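PDB 1WZO: HpcE from Thermus thermophilus, which probably isomerises 2-hydroxyhepta-2,4-diene-1,7-dioate in the breakdown of homoprotocatechuate, as a member of the fumarylacetoacetate hydrolase family. Local coordinates for residues P68-K73 / E197-F202; V111-A116 / S191-L196. One frame throughout, in Å; residues are numbered along the deposited sequence.

Contact 1: residues P68-K73 / E197-F202; sequences PALFWK and EFISEF
Pro68 is laid over the ring of Phe198 like a lid: its CD sits 3.5 Å above the ring centroid and only 1° off the ring normal, a CH-pi contact centred on the aromatic face. All six ring carbons are then almost equally far from Pro68 CD, while CG of the proline leans over the CD2 side. The same ring meets Leu70 at its edge, where Leu70 CD1 comes in the ring plane to 3.7 Å from Phe198 CE2. Phe198 thus fills the corner between Pro68 and Leu70, two residues whose side chains both point to the helix while that of the intervening Ala69, centre of an inverse gamma turn, points away. With CG anti to the backbone N (chi1 179°), Phe198 carries its ring off the helix into this corner. Leu70 is the complementary bump: its forked end enters the hollow between Phe198, Ile199 and Phe202. Leu70 CD2 rests 3.9 Å from Ile199 CD1, and Leu70 CD1 reaches the edge of the second ring, 4.0 Å from Phe202 CZ. No hydrogen bond crosses; the fit is wholly apolar. Were Phe198 cut back to alanine, the Pro68 ring would probably lose the aromatic face beneath it and Leu70 CD1 the ring edge beside it. Within the family's C-terminal region, the contact sets the later turns of helix 192-200 and the residues that follow against strand 69-73 and the proline before it; Val49 of the paired strand 46-50 touches both Pro68 and Leu70, and Ile199 also packs on Leu211 of strand 210-212. It also faces a subunit interface: helix 143-146 of a second subunit packs its Ile143 on Leu70 and its Arg144 on Phe198, with Arg148 of that subunit on Phe202.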
loop_
_atom_site.group_PDB
_atom_site.type_symbol
_atom_site.label_atom_id
_atom_site.label_comp_id
_atom_site.label_asym_id
_atom_site.label_seq_id
_atom_site.Cartn_x
_atom_site.Cartn_y
_atom_site.Cartn_z
ATOM N N PRO B 68 0.539 30.675 -7.303
ATOM C CA PRO B 68 0.372 29.581 -8.264
ATOM C C PRO B 68 -1.057 29.054 -8.276
ATOM O O PRO B 68 -1.649 28.841 -7.219
ATOM C CB PRO B 68 1.363 28.528 -7.765
ATOM C CG PRO B 68 2.413 29.335 -7.089
ATOM C CD PRO B 68 1.612 30.371 -6.343
ATOM N N ALA B 69 -1.600 28.856 -9.471
ATOM C CA ALA B 69 -2.958 28.335 -9.640
ATOM C C ALA B 69 -2.871 26.808 -9.656
ATOM O O ALA B 69 -2.801 26.190 -10.717
ATOM C CB ALA B 69 -3.549 28.847 -10.948
ATOM N N LEU B 70 -2.896 26.215 -8.469
ATOM C CA LEU B 70 -2.774 24.770 -8.302
ATOM C C LEU B 70 -4.044 23.968 -8.566
ATOM O O LEU B 70 -5.155 24.430 -8.286
ATOM C CB LEU B 70 -2.309 24.461 -6.877
ATOM C CG LEU B 70 -1.068 25.133 -6.290
ATOM C CD1 LEU B 70 -0.991 24.814 -4.806
ATOM C CD2 LEU B 70 0.182 24.636 -7.008
ATOM N N PHE B 71 -3.867 22.762 -9.100
ATOM C CA PHE B 71 -4.979 21.856 -9.352
ATOM C C PHE B 71 -4.516 20.414 -9.175
ATOM O O PHE B 71 -3.317 20.127 -9.129
ATOM C CB PHE B 71 -5.589 22.052 -10.743
ATOM C CG PHE B 71 -4.676 21.686 -11.875
ATOM C CD1 PHE B 71 -3.802 22.624 -12.412
ATOM C CD2 PHE B 71 -4.709 20.407 -12.423
ATOM C CE1 PHE B 71 -2.974 22.292 -13.482
ATOM C CE2 PHE B 71 -3.885 20.072 -13.491
ATOM C CZ PHE B 71 -3.017 21.020 -14.020
ATOM N N TRP B 72 -5.481 19.509 -9.101
ATOM C CA TRP B 72 -5.213 18.098 -8.872
ATOM C C TRP B 72 -5.438 17.191 -10.074
ATOM O O TRP B 72 -6.277 17.470 -10.922
ATOM C CB TRP B 72 -6.104 17.645 -7.706
ATOM C CG TRP B 72 -6.188 16.164 -7.452
ATOM C CD1 TRP B 72 -5.206 15.357 -6.954
ATOM C CD2 TRP B 72 -7.356 15.348 -7.570
ATOM N NE1 TRP B 72 -5.694 14.091 -6.743
ATOM C CE2 TRP B 72 -7.013 14.058 -7.113
ATOM C CE3 TRP B 72 -8.667 15.583 -8.013
ATOM C CZ2 TRP B 72 -7.932 13.004 -7.083
ATOM C CZ3 TRP B 72 -9.581 14.536 -7.982
ATOM C CH2 TRP B 72 -9.207 13.261 -7.519
ATOM N N LYS B 73 -4.659 16.113 -10.145
ATOM C CA LYS B 73 -4.810 15.097 -11.182
ATOM C C LYS B 73 -4.912 13.784 -10.397
ATOM O O LYS B 73 -3.999 13.432 -9.643
ATOM C CB LYS B 73 -3.598 15.041 -12.128
ATOM C CG LYS B 73 -3.442 16.233 -13.076
ATOM C CD LYS B 73 -4.413 16.224 -14.276
ATOM C CE LYS B 73 -4.010 15.222 -15.365
ATOM N NZ LYS B 73 -4.645 15.534 -16.704
ATOM N N GLU B 197 8.091 25.330 -2.595
ATOM C CA GLU B 197 8.093 26.140 -1.381
ATOM C C GLU B 197 6.654 26.563 -1.088
ATOM O O GLU B 197 6.181 26.462 0.043
ATOM C CB GLU B 197 8.946 27.396 -1.575
ATOM C CG GLU B 197 8.897 28.373 -0.409
ATOM C CD GLU B 197 9.658 29.656 -0.705
ATOM O OE1 GLU B 197 9.256 30.379 -1.637
ATOM O OE2 GLU B 197 10.659 29.939 -0.015
ATOM N N PHE B 198 5.972 27.038 -2.124
ATOM C CA PHE B 198 4.592 27.493 -1.992
ATOM C C PHE B 198 3.687 26.384 -1.471
ATOM O O PHE B 198 2.895 26.598 -0.550
ATOM C CB PHE B 198 4.062 27.980 -3.343
ATOM C CG PHE B 198 2.632 28.451 -3.298
ATOM C CD1 PHE B 198 2.306 29.678 -2.728
ATOM C CD2 PHE B 198 1.607 27.647 -3.792
ATOM C CE1 PHE B 198 0.973 30.100 -2.642
ATOM C CE2 PHE B 198 0.272 28.060 -3.713
ATOM C CZ PHE B 198 -0.041 29.288 -3.134
ATOM N N ILE B 199 3.812 25.202 -2.068
ATOM C CA ILE B 199 2.994 24.058 -1.697
ATOM C C ILE B 199 3.324 23.503 -0.323
ATOM O O ILE B 199 2.433 23.380 0.526
ATOM C CB ILE B 199 3.114 22.926 -2.749
ATOM C CG1 ILE B 199 2.637 23.437 -4.111
ATOM C CG2 ILE B 199 2.292 21.703 -2.305
ATOM C CD1 ILE B 199 2.953 22.500 -5.282
ATOM N N SER B 200 4.600 23.189 -0.089
ATOM C CA SER B 200 5.025 22.615 1.185
ATOM C C SER B 200 4.797 23.529 2.376
ATOM O O SER B 200 4.915 23.095 3.519
ATOM C CB SER B 200 6.502 22.205 1.135
ATOM O OG SER B 200 7.357 23.332 1.133
ATOM N N GLU B 201 4.477 24.789 2.117
ATOM C CA GLU B 201 4.221 25.726 3.198
ATOM C C GLU B 201 2.968 25.324 3.984
ATOM O O GLU B 201 2.903 25.533 5.195
ATOM C CB GLU B 201 4.044 27.150 2.649
ATOM C CG GLU B 201 3.839 28.217 3.735
ATOM C CD GLU B 201 2.370 28.446 4.094
ATOM O OE1 GLU B 201 2.103 28.898 5.230
ATOM O OE2 GLU B 201 1.487 28.195 3.245
ATOM N N PHE B 202 1.993 24.733 3.300
ATOM C CA PHE B 202 0.735 24.338 3.940
ATOM C C PHE B 202 0.372 22.862 3.755
ATOM O O PHE B 202 -0.495 22.337 4.455
ATOM C CB PHE B 202 -0.411 25.218 3.405
ATOM C CG PHE B 202 -0.714 25.007 1.939
ATOM C CD1 PHE B 202 -1.515 23.945 1.521
ATOM C CD2 PHE B 202 -0.176 25.855 0.974
ATOM C CE1 PHE B 202 -1.774 23.732 0.166
ATOM C CE2 PHE B 202 -0.428 25.654 -0.383
ATOM C CZ PHE B 202 -1.228 24.590 -0.792
#

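Contact 2: residues V111-A116 / S191-L196; sequences VRAKDA and SVAELL
A close, alanine-lined contact between two short helical segments, Ala113 and Ala116 meeting Ala193 and Leu196, sits toward the periphery of the chain, where the short, loosely hydrogen-bonded helical turn 113-116 lies against the first turns of helix 192-200. The small side chains let the backbones come together, with the CA atoms of Ala113 and Ala193 only 4.8 Å apart. The methyl of Ala193 faces the notch between the two alanines of the other segment, its CB 3.4 Å from Ala113 O and 4.1 Å from Ala116 CB. Ala116 in turn sets its CB over the backbone of Ala193, 3.8 Å from Ala193 O, and beside Leu196 CB. Close by, Ser191 and Glu194 form a capping box at the start of the longer helix: Glu194 N donates to Ser191 OG at 3.1 Å, and Ser191 N returns a nearly straight bond (172°) to the anti lone pair of Glu194 OE1. Arg64 adds a salt bridge to that oxygen, and Gln167 accepts from Val192 N. On the other segment Lys114 NZ pairs with Asp115 OD2 at 2.8 Å; both residues start their side chains away from the other segment. The capping box and the Lys114-Asp115 pair thus serve their own segments, while the interface itself, crossed by no hydrogen bond, depends on van der Waals fit between methyls, a leucine CB and backbone atoms.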
loop_
_atom_site.group_PDB
_atom_site.type_symbol
_atom_site.label_atom_id
_atom_site.label_comp_id
_atom_site.label_asym_id
_atom_site.label_seq_id
_atom_site.Cartn_x
_atom_site.Cartn_y
_atom_site.Cartn_z
ATOM N N VAL B 111 9.553 24.030 3.439
ATOM C CA VAL B 111 10.889 24.034 2.854
ATOM C C VAL B 111 11.082 25.346 2.110
ATOM O O VAL B 111 10.197 25.783 1.375
ATOM C CB VAL B 111 11.062 22.863 1.857
ATOM C CG1 VAL B 111 12.429 22.942 1.172
ATOM C CG2 VAL B 111 10.906 21.544 2.590
ATOM N N ARG B 112 12.228 25.986 2.316
ATOM C CA ARG B 112 12.515 27.243 1.637
ATOM C C ARG B 112 12.933 26.936 0.204
ATOM O O ARG B 112 13.507 25.888 -0.067
ATOM C CB ARG B 112 13.646 27.988 2.357
ATOM C CG ARG B 112 13.371 28.260 3.827
ATOM C CD ARG B 112 14.653 28.641 4.556
ATOM N NE ARG B 112 14.467 28.663 6.004
ATOM C CZ ARG B 112 15.461 28.700 6.888
ATOM N NH1 ARG B 112 16.724 28.721 6.472
ATOM N NH2 ARG B 112 15.194 28.707 8.189
ATOM N N ALA B 113 12.647 27.855 -0.710
ATOM C CA ALA B 113 12.990 27.674 -2.117
ATOM C C ALA B 113 14.464 27.314 -2.346
ATOM O O ALA B 113 14.780 26.438 -3.155
ATOM C CB ALA B 113 12.633 28.941 -2.899
ATOM N N LYS B 114 15.363 27.986 -1.633
ATOM C CA LYS B 114 16.795 27.735 -1.787
ATOM C C LYS B 114 17.193 26.290 -1.486
ATOM O O LYS B 114 18.213 25.817 -1.980
ATOM C CB LYS B 114 17.605 28.684 -0.894
ATOM C CG LYS B 114 17.488 28.403 0.596
ATOM C CD LYS B 114 18.354 29.358 1.414
ATOM C CE LYS B 114 18.088 29.217 2.911
ATOM N NZ LYS B 114 18.369 27.847 3.428
ATOM N N ASP B 115 16.391 25.595 -0.681
ATOM C CA ASP B 115 16.679 24.206 -0.316
ATOM C C ASP B 115 15.764 23.189 -0.997
ATOM O O ASP B 115 15.979 21.983 -0.869
ATOM C CB ASP B 115 16.528 23.994 1.191
ATOM C CG ASP B 115 17.375 24.940 2.013
ATOM O OD1 ASP B 115 18.594 25.022 1.760
ATOM O OD2 ASP B 115 16.817 25.591 2.923
ATOM N N ALA B 116 14.753 23.673 -1.711
ATOM C CA ALA B 116 13.775 22.797 -2.349
ATOM C C ALA B 116 14.299 21.696 -3.263
ATOM O O ALA B 116 13.919 20.538 -3.107
ATOM C CB ALA B 116 12.739 23.630 -3.094
ATOM N N SER B 191 9.331 28.920 -10.574
ATOM C CA SER B 191 10.263 27.811 -10.734
ATOM C C SER B 191 9.832 26.602 -9.915
ATOM O O SER B 191 8.948 26.695 -9.058
ATOM C CB SER B 191 11.658 28.228 -10.283
ATOM O OG SER B 191 11.683 28.481 -8.888
ATOM N N VAL B 192 10.464 25.466 -10.187
ATOM C CA VAL B 192 10.179 24.248 -9.450
ATOM C C VAL B 192 10.404 24.540 -7.964
ATOM O O VAL B 192 9.575 24.196 -7.114
ATOM C CB VAL B 192 11.120 23.110 -9.886
ATOM C CG1 VAL B 192 10.932 21.909 -8.979
ATOM C CG2 VAL B 192 10.852 22.746 -11.345
ATOM N N ALA B 193 11.527 25.183 -7.654
ATOM C CA ALA B 193 11.850 25.521 -6.268
ATOM C C ALA B 193 10.778 26.408 -5.635
ATOM O O ALA B 193 10.370 26.176 -4.506
ATOM C CB ALA B 193 13.210 26.214 -6.196
ATOM N N GLU B 194 10.324 27.426 -6.357
ATOM C CA GLU B 194 9.298 28.312 -5.819
ATOM C C GLU B 194 7.964 27.591 -5.618
ATOM O O GLU B 194 7.247 27.853 -4.646
ATOM C CB GLU B 194 9.104 29.518 -6.735
ATOM C CG GLU B 194 10.307 30.460 -6.764
ATOM C CD GLU B 194 10.124 31.579 -7.759
ATOM O OE1 GLU B 194 9.861 31.273 -8.938
ATOM O OE2 GLU B 194 10.239 32.759 -7.363
ATOM N N LEU B 195 7.632 26.691 -6.540
ATOM C CA LEU B 195 6.390 25.929 -6.460
ATOM C C LEU B 195 6.394 24.979 -5.256
ATOM O O LEU B 195 5.404 24.890 -4.520
ATOM C CB LEU B 195 6.174 25.138 -7.760
ATOM C CG LEU B 195 5.843 25.975 -9.002
ATOM C CD1 LEU B 195 5.869 25.106 -10.246
ATOM C CD2 LEU B 195 4.463 26.615 -8.828
ATOM N N LEU B 196 7.502 24.274 -5.048
ATOM C CA LEU B 196 7.596 23.348 -3.921
ATOM C C LEU B 196 7.587 24.098 -2.589
ATOM O O LEU B 196 7.134 23.571 -1.568
ATOM C CB LEU B 196 8.863 22.489 -4.033
ATOM C CG LEU B 196 8.919 21.513 -5.214
ATOM C CD1 LEU B 196 10.306 20.883 -5.282
ATOM C CD2 LEU B 196 7.846 20.433 -5.063
#

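From the N terminus the chain first passes strand 69-73, then segment 111-116, and reaches helix 192-200, which serves both contacts: its first turns in contact 2, its later part and the residues after it in contact 1. Contact 2 therefore closes a shorter loop, with 74 residues between its segments, lying wholly within the longer loop of contact 1; the two do not cross. Their centres are 11 Å apart, and polar bonds link them: Glu197 OE2 lies 3.0 Å from Ala113 N and Ser200 OG 3.3 Å from Val111 N, both probable hydrogen bonds. Helix 192-200 is thus held between strand 69-73 and the small helix 113-116.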